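Local coordinates for protein importin subunit beta-1 (Saccharomyces cerevisiae, PDB 5OWU) that carries proteins into the nucleus by pairing with importin alpha, the adaptor that recognises the classical nuclear localization signal of the cargo, at residues Met682-Leu685 with Ala686-Ser690; Glu697-Pro700 with Ala701-Val705; Ala715-Ile718 with Pro719-Asp723. One frame throughout, in Å; residues are numbered along the deposited sequence.

Read from the N terminus, the three contacts lie in series, none nested in or crossing another, and each closes no more than a turn or so of a continuous stretch. Contact 1 sits on helix 675-689, contact 2 at the start of helix 698-713, which runs back antiparallel to it; together they belong to HEAT 16. Their side chains mesh directly, with Leu685 CD1 3.6 Å from Val705 CG1. Contact 3 leads into helix 718-732 of HEAT 17, and Met682 joins it to contact 1, its CE lying 3.6 Å from Tyr720 CB. Contacts 2 and 3 do not touch, their nearest atoms being about 6 Å apart.

Contact 1: residues Met682-Leu685 with Ala686-Ser690; sequences MNVL and AQMIS
The flat amide of Gln687 lies back along the helix against the backbone of Asn683 and Val684: Val684 CA stands over one face, 4.1 Å from Gln687 CD, while Asn683 O looks at the same side more obliquely and the NE2 end reaches toward Asn683 CB. This is the C-terminal part of helix 675-689, the first helix of HEAT 16, and its residue types divide by side. Asn683, Ala686 and Gln687 occupy the exposed side, where polar or very small side chains cost nothing, whereas Met682, Leu685 and Met688 are buried. Four backbone bonds of the i to i+4 kind hold this stretch, among them Ala686 N to Met682 O at 2.8 Å and Ile689 N to Leu685 O, nearly straight at 173°.

Beside that backbone the sulfur of Met688 is the apolar meeting point. With chi1 of Val684 at 177°, its CG1 lies opposite the backbone N and leans toward the next turn, where it meets Met688 SD at 3.7 Å. Leu685 CD2 reaches the same sulfur at 3.9 Å, so two branched side chains touch the sulfur from directions roughly at right angles, and Leu648 of helix 637-649 touches both Val684 and Met688. Unbranched methionine suits such a place because its chain can bend, here at chi3, to follow neighbours of different shape. Leu685 also touches Val705 and Ile709 of helix 698-713, and Met682 reaches both that helix and helix 718-732.

Farther on, Gln687 O takes two bonds from a single residue: Ser690 N and Ser690 OG approach it from the same face of its plane, OG at 2.9 Å and tilted 20° from that plane.

Contact 2: residues Glu697-Pro700 with Ala701-Val705; sequences ELKP and AVLSV
Pro700 O receives the N-H of Ser704 at 2.8 Å, the shortest hydrogen bond across this turn, with an N-H...O angle of 165°. The two preceding carbonyls are used alike: Leu698 O accepts from Val702 N at 3.0 Å in an almost straight line, and Lys699 O accepts from Leu703 N at 3.1 Å. Proline has no N-H to give, which matters little near the beginning of a helix, and its carbonyl still serves the turn that follows. The hydroxyl of Ser704 has its partner in Asp756 of helix 741-764, so this small polar residue ties the helix to one in the following repeat, HEAT 17.

On the inner side Leu698 and Val702 stand one turn apart. Leu698 CG lies opposite the backbone N (chi1 -170°) and meets Val702 CG2 at 4.1 Å, the two side chains slanting past each other; that same methyl also rests 3.5 Å from Leu698 O. Branched aliphatics fit here because both are buried against helix 675-689, Leu698 on Met688 and Val702 on Leu685 and Ile689. Leu703, by contrast, brings its CG within 3.4 Å of Lys699 O and faces Ala731 and Ala753, small residues of the helices that follow. Lys699 touches Tyr746 and Ala731, while Glu697 forms a salt bridge with Arg695. Apolar side chains presented both to its antiparallel partner and to the following repeat are what the second helix of a HEAT repeat, here HEAT 16, displays in a stacked solenoid.

Contact 3: residues Ala715-Ile718 with Pro719-Asp723; sequences ADFI and PYLND
Phe717 and Tyr720 are brought side by side by contrasting first torsions: in Phe717 the ring stem CG points opposite the backbone N (chi1 -163°), while in Tyr720 it lies opposite the carbonyl carbon (chi1 -46°). The rings come no closer than 4.5 Å, from Phe717 CD1 to Tyr720 CD2. The tyrosine ring instead presents its edge to backbone oxygens, with CD2 3.5 Å from Phe717 O and CE2 3.6 Å from Asp716 O. At the edge of the phenylalanine ring sits a methyl of Leu721, CD1 4.2 Å from Phe717 CE2, the two side chains meeting at about a right angle.

The backbone here passes from a 3-10 turn into helix 718-732, the first helix of HEAT 17. Pro719 suits such an entry, since the missing N-H is no loss there. Two bonds reach back three residues: Tyr720 N to Phe717 O is 2.9 Å long but bent, the donor standing 42° above the carbonyl plane, and Leu721 N to Ile718 O stands farther out still. A water joins Ile718 O to Asn722 N.

Both aromatic side chains touch Met682 of helix 675-689, and Phe717 and Leu721 also touch Ile761. Tyr720 OH is hydrogen-bonded to Asp679 and Asp716 forms a salt bridge with Arg675, both on that same helix. A leucine in place of Tyr720 would probably leave the Asp679 carboxylate without this hydroxyl partner and open a gap beside Asp716 O. Ile718 CB packs on Pro719 CD at 3.5 Å, and Ile718 also reaches Leu765.

Contact 1: residues Met682-Leu685 with Ala686-Ser690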
ATOM      1  N   MET A 682      30.016  13.204   5.419  1.00 31.01           N
ATOM      2  CA  MET A 682      30.087  12.534   4.127  1.00 28.32           C
ATOM      3  C   MET A 682      30.731  11.168   4.290  1.00 37.68           C
ATOM      4  O   MET A 682      30.187  10.153   3.833  1.00 40.59           O
ATOM      5  CB  MET A 682      30.853  13.390   3.113  1.00 29.06           C
ATOM      6  CG  MET A 682      30.139  14.681   2.693  1.00 32.23           C
ATOM      7  SD  MET A 682      28.564  14.428   1.823  1.00 29.32           S
ATOM      8  CE  MET A 682      29.151  13.842   0.236  1.00 26.21           C
ATOM      9  N   ASN A 683      31.852  11.112   5.015  1.00 27.55           N
ATOM     10  CA  ASN A 683      32.508   9.831   5.226  1.00 37.32           C
ATOM     11  C   ASN A 683      31.515   8.827   5.788  1.00 41.05           C
ATOM     12  O   ASN A 683      31.258   7.781   5.180  1.00 45.71           O
ATOM     13  CB  ASN A 683      33.723   9.995   6.142  1.00 40.66           C
ATOM     14  CG  ASN A 683      34.891  10.650   5.432  1.00 44.45           C
ATOM     15  OD1 ASN A 683      35.011  10.564   4.211  1.00 43.67           O
ATOM     16  ND2 ASN A 683      35.750  11.316   6.191  1.00 52.05           N
ATOM     17  N   VAL A 684      30.879   9.170   6.912  1.00 42.50           N
ATOM     18  CA  VAL A 684      29.955   8.221   7.521  1.00 40.41           C
ATOM     19  C   VAL A 684      28.914   7.799   6.500  1.00 39.01           C
ATOM     20  O   VAL A 684      28.675   6.603   6.282  1.00 44.23           O
ATOM     21  CB  VAL A 684      29.303   8.816   8.783  1.00 46.85           C
ATOM     22  CG1 VAL A 684      28.284   7.848   9.361  1.00 47.92           C
ATOM     23  CG2 VAL A 684      30.353   9.134   9.822  1.00 55.14           C
ATOM     24  N   LEU A 685      28.325   8.776   5.805  1.00 37.68           N
ATOM     25  CA  LEU A 685      27.235   8.447   4.897  1.00 40.49           C
ATOM     26  C   LEU A 685      27.718   7.502   3.811  1.00 48.38           C
ATOM     27  O   LEU A 685      27.035   6.522   3.481  1.00 40.28           O
ATOM     28  CB  LEU A 685      26.642   9.725   4.299  1.00 36.44           C
ATOM     29  CG  LEU A 685      25.845  10.575   5.295  1.00 32.76           C
ATOM     30  CD1 LEU A 685      25.608  11.987   4.755  1.00 33.77           C
ATOM     31  CD2 LEU A 685      24.528   9.914   5.635  1.00 30.10           C
ATOM     32  N   ALA A 686      28.924   7.744   3.287  1.00 43.77           N
ATOM     33  CA  ALA A 686      29.443   6.878   2.237  1.00 51.59           C
ATOM     34  C   ALA A 686      29.548   5.444   2.735  1.00 52.35           C
ATOM     35  O   ALA A 686      29.184   4.502   2.021  1.00 58.32           O
ATOM     36  CB  ALA A 686      30.797   7.392   1.749  1.00 40.90           C
ATOM     37  N   GLN A 687      30.008   5.261   3.974  1.00 48.95           N
ATOM     38  CA  GLN A 687      30.037   3.924   4.551  1.00 56.54           C
ATOM     39  C   GLN A 687      28.627   3.352   4.649  1.00 64.76           C
ATOM     40  O   GLN A 687      28.370   2.221   4.217  1.00 59.50           O
ATOM     41  CB  GLN A 687      30.701   3.962   5.926  1.00 56.20           C
ATOM     42  CG  GLN A 687      32.116   4.518   5.925  1.00 59.09           C
ATOM     43  CD  GLN A 687      32.557   4.998   7.300  1.00 70.03           C
ATOM     44  OE1 GLN A 687      32.263   4.364   8.315  1.00 78.33           O
ATOM     45  NE2 GLN A 687      33.253   6.132   7.340  1.00 68.72           N
ATOM     46  N   MET A 688      27.688   4.143   5.179  1.00 53.02           N
ATOM     47  CA  MET A 688      26.359   3.614   5.474  1.00 51.64           C
ATOM     48  C   MET A 688      25.704   3.051   4.222  1.00 57.05           C
ATOM     49  O   MET A 688      25.238   1.906   4.211  1.00 59.95           O
ATOM     50  CB  MET A 688      25.480   4.703   6.080  1.00 42.05           C
ATOM     51  CG  MET A 688      25.886   5.151   7.463  1.00 45.81           C
ATOM     52  SD  MET A 688      25.138   6.740   7.868  1.00 42.24           S
ATOM     53  CE  MET A 688      23.402   6.368   7.651  1.00 39.39           C
ATOM     54  N   ILE A 689      25.655   3.849   3.154  1.00 50.93           N
ATOM     55  CA  ILE A 689      24.978   3.424   1.939  1.00 53.59           C
ATOM     56  C   ILE A 689      25.729   2.310   1.227  1.00 58.53           C
ATOM     57  O   ILE A 689      25.168   1.681   0.323  1.00 57.18           O
ATOM     58  CB  ILE A 689      24.754   4.640   1.012  1.00 48.88           C
ATOM     59  CG1 ILE A 689      23.652   4.333  -0.008  1.00 62.04           C
ATOM     60  CG2 ILE A 689      26.060   5.066   0.318  1.00 50.34           C
ATOM     61  CD1 ILE A 689      23.178   5.542  -0.795  1.00 53.88           C
ATOM     62  N   SER A 690      26.972   2.035   1.627  1.00 69.62           N
ATOM     63  CA  SER A 690      27.737   0.926   1.076  1.00 69.27           C
ATOM     64  C   SER A 690      27.616  -0.344   1.907  1.00 78.74           C
ATOM     65  O   SER A 690      28.233  -1.356   1.559  1.00 85.20           O
ATOM     66  CB  SER A 690      29.216   1.309   0.959  1.00 68.21           C
ATOM     67  OG  SER A 690      29.941   0.910   2.111  1.00 72.91           O
TER

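Contact 2: residues Glu697-Pro700 with Ala701-Val705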
ATOM      1  N   GLU A 697      15.041   1.417   3.144  1.00 51.99           N
ATOM      2  CA  GLU A 697      14.647   2.804   3.377  1.00 56.56           C
ATOM      3  C   GLU A 697      15.842   3.720   3.613  1.00 55.09           C
ATOM      4  O   GLU A 697      15.698   4.941   3.506  1.00 44.55           O
ATOM      5  CB  GLU A 697      13.696   2.899   4.575  1.00 62.96           C
ATOM      6  CG  GLU A 697      12.330   2.237   4.374  1.00 69.54           C
ATOM      7  CD  GLU A 697      12.351   0.728   4.585  1.00 65.56           C
ATOM      8  OE1 GLU A 697      13.317   0.215   5.187  1.00 58.91           O
ATOM      9  OE2 GLU A 697      11.398   0.050   4.147  1.00 71.28           O
ATOM     10  N   LEU A 698      17.014   3.165   3.933  1.00 43.76           N
ATOM     11  CA  LEU A 698      18.186   4.002   4.164  1.00 46.52           C
ATOM     12  C   LEU A 698      18.673   4.632   2.869  1.00 44.78           C
ATOM     13  O   LEU A 698      19.061   5.807   2.855  1.00 39.73           O
ATOM     14  CB  LEU A 698      19.297   3.182   4.818  1.00 46.26           C
ATOM     15  CG  LEU A 698      20.491   4.003   5.318  1.00 53.35           C
ATOM     16  CD1 LEU A 698      20.121   4.801   6.562  1.00 52.40           C
ATOM     17  CD2 LEU A 698      21.694   3.118   5.592  1.00 57.16           C
ATOM     18  N   LYS A 699      18.639   3.880   1.770  1.00 39.48           N
ATOM     19  CA  LYS A 699      19.187   4.394   0.517  1.00 40.63           C
ATOM     20  C   LYS A 699      18.563   5.726   0.110  1.00 44.27           C
ATOM     21  O   LYS A 699      19.312   6.693  -0.112  1.00 39.37           O
ATOM     22  CB  LYS A 699      19.032   3.333  -0.579  1.00 47.55           C
ATOM     23  CG  LYS A 699      19.332   3.816  -1.985  1.00 48.46           C
ATOM     24  CD  LYS A 699      19.797   2.667  -2.880  1.00 57.51           C
ATOM     25  CE  LYS A 699      19.406   2.892  -4.331  1.00 53.23           C
ATOM     26  NZ  LYS A 699      20.212   2.068  -5.284  1.00 59.68           N
ATOM     27  N   PRO A 700      17.239   5.859  -0.008  1.00 43.82           N
ATOM     28  CA  PRO A 700      16.689   7.176  -0.381  1.00 40.82           C
ATOM     29  C   PRO A 700      17.056   8.282   0.598  1.00 36.21           C
ATOM     30  O   PRO A 700      17.459   9.376   0.173  1.00 39.72           O
ATOM     31  CB  PRO A 700      15.172   6.921  -0.434  1.00 46.16           C
ATOM     32  CG  PRO A 700      14.953   5.619   0.279  1.00 45.64           C
ATOM     33  CD  PRO A 700      16.194   4.827   0.085  1.00 53.38           C
ATOM     34  N   ALA A 701      16.958   8.020   1.903  1.00 34.61           N
ATOM     35  CA  ALA A 701      17.289   9.034   2.898  1.00 40.99           C
ATOM     36  C   ALA A 701      18.682   9.609   2.654  1.00 33.61           C
ATOM     37  O   ALA A 701      18.857  10.829   2.528  1.00 34.56           O
ATOM     38  CB  ALA A 701      17.192   8.437   4.302  1.00 41.86           C
ATOM     39  N   VAL A 702      19.681   8.736   2.538  1.00 32.69           N
ATOM     40  CA  VAL A 702      21.041   9.216   2.314  1.00 31.90           C
ATOM     41  C   VAL A 702      21.108  10.026   1.026  1.00 38.43           C
ATOM     42  O   VAL A 702      21.681  11.124   0.995  1.00 33.59           O
ATOM     43  CB  VAL A 702      22.029   8.037   2.315  1.00 30.29           C
ATOM     44  CG1 VAL A 702      23.432   8.503   1.968  1.00 34.29           C
ATOM     45  CG2 VAL A 702      22.022   7.383   3.686  1.00 32.67           C
ATOM     46  N   LEU A 703      20.491   9.532  -0.050  1.00 34.94           N
ATOM     47  CA  LEU A 703      20.520  10.304  -1.285  1.00 32.70           C
ATOM     48  C   LEU A 703      19.983  11.706  -1.030  1.00 37.12           C
ATOM     49  O   LEU A 703      20.636  12.708  -1.359  1.00 31.73           O
ATOM     50  CB  LEU A 703      19.721   9.592  -2.380  1.00 42.85           C
ATOM     51  CG  LEU A 703      20.305   8.273  -2.906  1.00 45.49           C
ATOM     52  CD1 LEU A 703      19.362   7.645  -3.918  1.00 42.82           C
ATOM     53  CD2 LEU A 703      21.681   8.461  -3.529  1.00 34.29           C
ATOM     54  N   SER A 704      18.833  11.798  -0.356  1.00 29.45           N
ATOM     55  CA  SER A 704      18.239  13.108  -0.136  1.00 30.98           C
ATOM     56  C   SER A 704      19.178  13.998   0.660  1.00 29.23           C
ATOM     57  O   SER A 704      19.301  15.196   0.372  1.00 28.97           O
ATOM     58  CB  SER A 704      16.896  12.972   0.579  1.00 29.21           C
ATOM     59  OG  SER A 704      15.981  12.266  -0.230  1.00 47.26           O
ATOM     60  N   VAL A 705      19.882  13.425   1.643  1.00 31.89           N
ATOM     61  CA  VAL A 705      20.666  14.283   2.520  1.00 22.41           C
ATOM     62  C   VAL A 705      21.891  14.788   1.780  1.00 34.47           C
ATOM     63  O   VAL A 705      22.395  15.880   2.080  1.00 31.14           O
ATOM     64  CB  VAL A 705      21.019  13.560   3.837  1.00 28.53           C
ATOM     65  CG1 VAL A 705      22.288  12.715   3.719  1.00 32.68           C
ATOM     66  CG2 VAL A 705      21.157  14.563   4.964  1.00 36.93           C
TER

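Contact 3: residues Ala715-Ile718 with Pro719-Asp723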
ATOM      1  N   ALA A 715      30.420  25.156  -2.904  1.00 31.24           N
ATOM      2  CA  ALA A 715      31.611  24.712  -3.624  1.00 31.92           C
ATOM      3  C   ALA A 715      32.438  23.705  -2.831  1.00 28.22           C
ATOM      4  O   ALA A 715      33.147  22.893  -3.439  1.00 28.80           O
ATOM      5  CB  ALA A 715      32.471  25.919  -3.993  1.00 30.69           C
ATOM      6  N   ASP A 716      32.357  23.723  -1.491  1.00 21.74           N
ATOM      7  CA  ASP A 716      33.069  22.720  -0.704  1.00 29.06           C
ATOM      8  C   ASP A 716      32.671  21.299  -1.095  1.00 27.64           C
ATOM      9  O   ASP A 716      33.386  20.342  -0.764  1.00 26.03           O
ATOM     10  CB  ASP A 716      32.793  22.939   0.784  1.00 25.04           C
ATOM     11  CG  ASP A 716      33.571  24.108   1.374  1.00 36.34           C
ATOM     12  OD1 ASP A 716      34.266  24.829   0.630  1.00 38.63           O
ATOM     13  OD2 ASP A 716      33.477  24.300   2.601  1.00 37.39           O
ATOM     14  N   PHE A 717      31.536  21.142  -1.779  1.00 24.28           N
ATOM     15  CA  PHE A 717      31.029  19.835  -2.174  1.00 23.07           C
ATOM     16  C   PHE A 717      31.748  19.261  -3.386  1.00 23.77           C
ATOM     17  O   PHE A 717      31.640  18.059  -3.641  1.00 25.01           O
ATOM     18  CB  PHE A 717      29.537  19.950  -2.485  1.00 25.65           C
ATOM     19  CG  PHE A 717      28.807  18.628  -2.509  1.00 21.67           C
ATOM     20  CD1 PHE A 717      28.493  17.977  -1.326  1.00 24.34           C
ATOM     21  CD2 PHE A 717      28.412  18.055  -3.711  1.00 22.95           C
ATOM     22  CE1 PHE A 717      27.804  16.771  -1.341  1.00 28.43           C
ATOM     23  CE2 PHE A 717      27.726  16.851  -3.732  1.00 25.47           C
ATOM     24  CZ  PHE A 717      27.425  16.209  -2.543  1.00 28.60           C
ATOM     25  N   ILE A 718      32.482  20.083  -4.136  1.00 26.94           N
ATOM     26  CA  ILE A 718      32.991  19.639  -5.436  1.00 25.71           C
ATOM     27  C   ILE A 718      33.844  18.381  -5.327  1.00 28.22           C
ATOM     28  O   ILE A 718      33.718  17.499  -6.188  1.00 31.88           O
ATOM     29  CB  ILE A 718      33.699  20.800  -6.146  1.00 24.44           C
ATOM     30  CG1 ILE A 718      32.652  21.838  -6.573  1.00 30.06           C
ATOM     31  CG2 ILE A 718      34.501  20.300  -7.346  1.00 28.16           C
ATOM     32  CD1 ILE A 718      33.220  23.186  -6.990  1.00 30.25           C
ATOM     33  N   PRO A 719      34.714  18.212  -4.330  1.00 25.02           N
ATOM     34  CA  PRO A 719      35.514  16.977  -4.285  1.00 28.72           C
ATOM     35  C   PRO A 719      34.688  15.708  -4.118  1.00 30.31           C
ATOM     36  O   PRO A 719      35.155  14.638  -4.519  1.00 26.57           O
ATOM     37  CB  PRO A 719      36.448  17.206  -3.089  1.00 28.76           C
ATOM     38  CG  PRO A 719      36.564  18.691  -3.002  1.00 28.81           C
ATOM     39  CD  PRO A 719      35.202  19.206  -3.363  1.00 23.76           C
ATOM     40  N   TYR A 720      33.482  15.785  -3.553  1.00 28.13           N
ATOM     41  CA  TYR A 720      32.619  14.612  -3.414  1.00 19.81           C
ATOM     42  C   TYR A 720      31.716  14.395  -4.625  1.00 28.05           C
ATOM     43  O   TYR A 720      31.168  13.292  -4.797  1.00 30.11           O
ATOM     44  CB  TYR A 720      31.756  14.743  -2.153  1.00 24.45           C
ATOM     45  CG  TYR A 720      32.525  15.180  -0.927  1.00 23.35           C
ATOM     46  CD1 TYR A 720      33.113  14.249  -0.082  1.00 26.56           C
ATOM     47  CD2 TYR A 720      32.660  16.524  -0.609  1.00 31.13           C
ATOM     48  CE1 TYR A 720      33.815  14.645   1.041  1.00 26.46           C
ATOM     49  CE2 TYR A 720      33.366  16.928   0.518  1.00 30.16           C
ATOM     50  CZ  TYR A 720      33.947  15.984   1.332  1.00 29.95           C
ATOM     51  OH  TYR A 720      34.657  16.375   2.448  1.00 29.96           O
ATOM     52  N   LEU A 721      31.595  15.405  -5.488  1.00 26.96           N
ATOM     53  CA  LEU A 721      30.551  15.419  -6.503  1.00 33.21           C
ATOM     54  C   LEU A 721      30.583  14.161  -7.367  1.00 31.55           C
ATOM     55  O   LEU A 721      29.573  13.459  -7.500  1.00 28.82           O
ATOM     56  CB  LEU A 721      30.697  16.678  -7.357  1.00 25.20           C
ATOM     57  CG  LEU A 721      29.662  16.892  -8.452  1.00 32.01           C
ATOM     58  CD1 LEU A 721      28.257  16.958  -7.870  1.00 31.98           C
ATOM     59  CD2 LEU A 721      29.995  18.164  -9.214  1.00 33.89           C
ATOM     60  N   ASN A 722      31.741  13.844  -7.953  1.00 32.57           N
ATOM     61  CA  ASN A 722      31.800  12.684  -8.833  1.00 32.99           C
ATOM     62  C   ASN A 722      31.224  11.459  -8.140  1.00 32.00           C
ATOM     63  O   ASN A 722      30.281  10.831  -8.642  1.00 34.79           O
ATOM     64  CB  ASN A 722      33.236  12.418  -9.296  1.00 32.43           C
ATOM     65  CG  ASN A 722      33.286  11.464 -10.475  1.00 41.70           C
ATOM     66  OD1 ASN A 722      33.817  10.363 -10.373  1.00 39.71           O
ATOM     67  ND2 ASN A 722      32.692  11.872 -11.592  1.00 31.69           N
ATOM     68  N   ASP A 723      31.720  11.148  -6.937  1.00 32.36           N
ATOM     69  CA  ASP A 723      31.240   9.945  -6.268  1.00 34.20           C
ATOM     70  C   ASP A 723      29.729  10.000  -6.097  1.00 32.69           C
ATOM     71  O   ASP A 723      29.012   9.052  -6.448  1.00 36.13           O
ATOM     72  CB  ASP A 723      31.924   9.767  -4.917  1.00 32.88           C
ATOM     73  CG  ASP A 723      33.373   9.361  -5.051  1.00 41.33           C
ATOM     74  OD1 ASP A 723      33.749   8.811  -6.109  1.00 39.46           O
ATOM     75  OD2 ASP A 723      34.129   9.593  -4.088  1.00 54.40           O
TER
HETATM   76  O   HOH W   1      34.194  15.384  -7.830  1.00 27.76           O